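Local coordinates for alpha-1,2-mannosidase (Bacteroides thetaiotaomicron, PDB 2WW2), which acts as an inverting, calcium-dependent alpha-mannosidase of glycoside hydrolase family 92 in a human gut symbiont, at residues N27-V32 with L295-E300. Sequence-based numbering, arbitrary orientation.
Sequences NTYPAV and LLFPRE
Ala31 and Leu296 are the residues whose CA atoms come nearest, at 8.6 Å, so side chains must bridge the two segments. Residues 27-32 form an irregular loop before strand 40-44, turned at Pro30 by an inverse gamma turn that the weak Ala31 N to Tyr29 O bond closes at 2.9 Å. Residues 295-300 leave helix 281-294 at Leu295, pass a cis peptide before Pro298 and enter strand 299-304.

Two small touching points follow. Ala31 CB lies 4.2 Å from Leu296 CD1, a methyl-to-methyl contact. The second centres on Phe297 CZ, the far corner of the ring, which has Tyr29 OH 4.1 Å away at the ring edge and Asn27 ND2 also at 4.1 Å. The Asn27 amide is inclined 38° to the ring plane and approaches obliquely. Tyr29 and Phe297 extend toward each other from opposing directions; with chi1 at 66°, Tyr29 CG sits between backbone N and carbonyl carbon, and the phenol reaches across to the Phe297 edge.

Both polar ends near Phe297 are engaged elsewhere: Tyr29 OH and Asn27 ND2 each hydrogen-bond to Gln69 O. Phe297 also meets Phe40 edge-to-face, and Arg299 forms a salt bridge with Asp328. Direct bonds from the loop to helix 281-294, Ala31 O to Tyr292 OH and Asn27 O to Arg293 NH1, add polar ties beside these van der Waals touches.

The loop lies within the family 92 N-terminal region, residues 295-300 within the catalytic region. Glycerol, probably from the crystallisation liquor, sits against Phe297 and hydrogen-bonds to Tyr29 O, consistent with a small pocket where the regions meet. With just 136 Å² buried, the chemistry is one methyl pair and two polar groups set against an aromatic carbon, without hydrogen bonds between the segments; neighbouring residues fix those polar groups.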
loop_
_atom_site.group_PDB
_atom_site.type_symbol
_atom_site.label_atom_id
_atom_site.label_comp_id
_atom_site.label_asym_id
_atom_site.label_seq_id
_atom_site.Cartn_x
_atom_site.Cartn_y
_atom_site.Cartn_z
ATOM N N ASN A 27 20.575 10.311 14.956
ATOM C CA ASN A 27 20.738 10.443 16.404
ATOM C C ASN A 27 19.473 10.957 17.083
ATOM O O ASN A 27 18.679 11.655 16.486
ATOM C CB ASN A 27 21.870 11.428 16.730
ATOM C CG ASN A 27 23.215 10.742 16.962
ATOM O OD1 ASN A 27 23.295 9.548 17.324
ATOM N ND2 ASN A 27 24.281 11.508 16.768
ATOM N N THR A 28 19.310 10.656 18.360
ATOM C CA THR A 28 18.134 11.141 19.068
ATOM C C THR A 28 18.487 11.804 20.384
ATOM O O THR A 28 17.595 12.003 21.213
ATOM C CB THR A 28 17.109 10.005 19.354
ATOM O OG1 THR A 28 17.699 9.039 20.232
ATOM C CG2 THR A 28 16.648 9.299 18.047
ATOM N N TYR A 29 19.751 12.177 20.591
ATOM C CA TYR A 29 20.115 12.689 21.925
ATOM C C TYR A 29 20.187 14.213 22.028
ATOM O O TYR A 29 20.608 14.888 21.100
ATOM C CB TYR A 29 21.394 12.030 22.482
ATOM C CG TYR A 29 22.706 12.320 21.757
ATOM C CD1 TYR A 29 23.489 13.426 22.091
ATOM C CD2 TYR A 29 23.170 11.465 20.760
ATOM C CE1 TYR A 29 24.727 13.667 21.458
ATOM C CE2 TYR A 29 24.396 11.690 20.115
ATOM C CZ TYR A 29 25.164 12.790 20.472
ATOM O OH TYR A 29 26.375 13.026 19.845
ATOM N N PRO A 30 19.785 14.752 23.191
ATOM C CA PRO A 30 19.734 16.213 23.353
ATOM C C PRO A 30 21.121 16.796 23.668
ATOM O O PRO A 30 21.435 17.080 24.815
ATOM C CB PRO A 30 18.774 16.405 24.529
ATOM C CG PRO A 30 18.970 15.119 25.367
ATOM C CD PRO A 30 19.259 14.018 24.356
ATOM N N ALA A 31 21.954 16.950 22.647
ATOM C CA ALA A 31 23.355 17.322 22.833
ATOM C C ALA A 31 23.538 18.681 23.525
ATOM O O ALA A 31 23.017 19.720 23.078
ATOM C CB ALA A 31 24.062 17.322 21.494
ATOM N N VAL A 32 24.293 18.660 24.613
ATOM C CA VAL A 32 24.743 19.877 25.281
ATOM C C VAL A 32 26.148 20.181 24.746
ATOM O O VAL A 32 27.071 19.348 24.840
ATOM C CB VAL A 32 24.789 19.675 26.791
ATOM C CG1 VAL A 32 25.335 20.942 27.502
ATOM C CG2 VAL A 32 23.389 19.324 27.305
ATOM N N LEU A 295 24.762 22.943 13.199
ATOM C CA LEU A 295 26.053 23.473 13.650
ATOM C C LEU A 295 26.851 22.548 14.601
ATOM O O LEU A 295 27.860 22.965 15.169
ATOM C CB LEU A 295 25.861 24.821 14.352
ATOM C CG LEU A 295 25.121 25.915 13.562
ATOM C CD1 LEU A 295 25.264 27.239 14.297
ATOM C CD2 LEU A 295 25.654 26.026 12.120
ATOM N N LEU A 296 26.369 21.334 14.807
ATOM C CA LEU A 296 27.052 20.384 15.689
ATOM C C LEU A 296 28.208 19.638 15.019
ATOM O O LEU A 296 29.280 19.494 15.618
ATOM C CB LEU A 296 26.052 19.379 16.264
ATOM C CG LEU A 296 25.002 19.953 17.230
ATOM C CD1 LEU A 296 23.966 18.872 17.587
ATOM C CD2 LEU A 296 25.641 20.565 18.487
ATOM N N PHE A 297 27.995 19.149 13.794
ATOM C CA PHE A 297 28.983 18.277 13.110
ATOM C C PHE A 297 29.408 18.914 11.788
ATOM O O PHE A 297 28.666 19.710 11.224
ATOM C CB PHE A 297 28.365 16.905 12.772
ATOM C CG PHE A 297 27.849 16.138 13.965
ATOM C CD1 PHE A 297 28.665 15.206 14.605
ATOM C CD2 PHE A 297 26.551 16.315 14.413
ATOM C CE1 PHE A 297 28.199 14.464 15.688
ATOM C CE2 PHE A 297 26.060 15.584 15.512
ATOM C CZ PHE A 297 26.888 14.661 16.151
ATOM N N PRO A 298 30.611 18.585 11.288
ATOM C CA PRO A 298 31.582 17.739 11.980
ATOM C C PRO A 298 32.168 18.478 13.174
ATOM O O PRO A 298 32.191 19.722 13.203
ATOM C CB PRO A 298 32.661 17.502 10.910
ATOM C CG PRO A 298 32.637 18.796 10.088
ATOM C CD PRO A 298 31.129 19.105 10.005
ATOM N N ARG A 299 32.672 17.737 14.152
ATOM C CA ARG A 299 33.268 18.375 15.323
ATOM C C ARG A 299 34.721 18.769 15.073
ATOM O O ARG A 299 35.463 18.093 14.322
ATOM C CB ARG A 299 33.195 17.462 16.556
ATOM C CG ARG A 299 34.186 16.269 16.501
ATOM C CD ARG A 299 34.063 15.402 17.777
ATOM N NE ARG A 299 32.754 14.747 17.806
ATOM C CZ ARG A 299 31.688 15.209 18.455
ATOM N NH1 ARG A 299 31.754 16.320 19.195
ATOM N NH2 ARG A 299 30.549 14.541 18.382
ATOM N N GLU A 300 35.122 19.880 15.689
ATOM C CA GLU A 300 36.542 20.243 15.784
ATOM C C GLU A 300 37.229 19.105 16.542
ATOM O O GLU A 300 36.693 18.607 17.526
ATOM C CB GLU A 300 36.703 21.563 16.551
ATOM C CG GLU A 300 35.967 22.735 15.881
ATOM C CD GLU A 300 35.760 23.947 16.786
ATOM O OE1 GLU A 300 36.142 23.906 17.981
ATOM O OE2 GLU A 300 35.177 24.937 16.292
#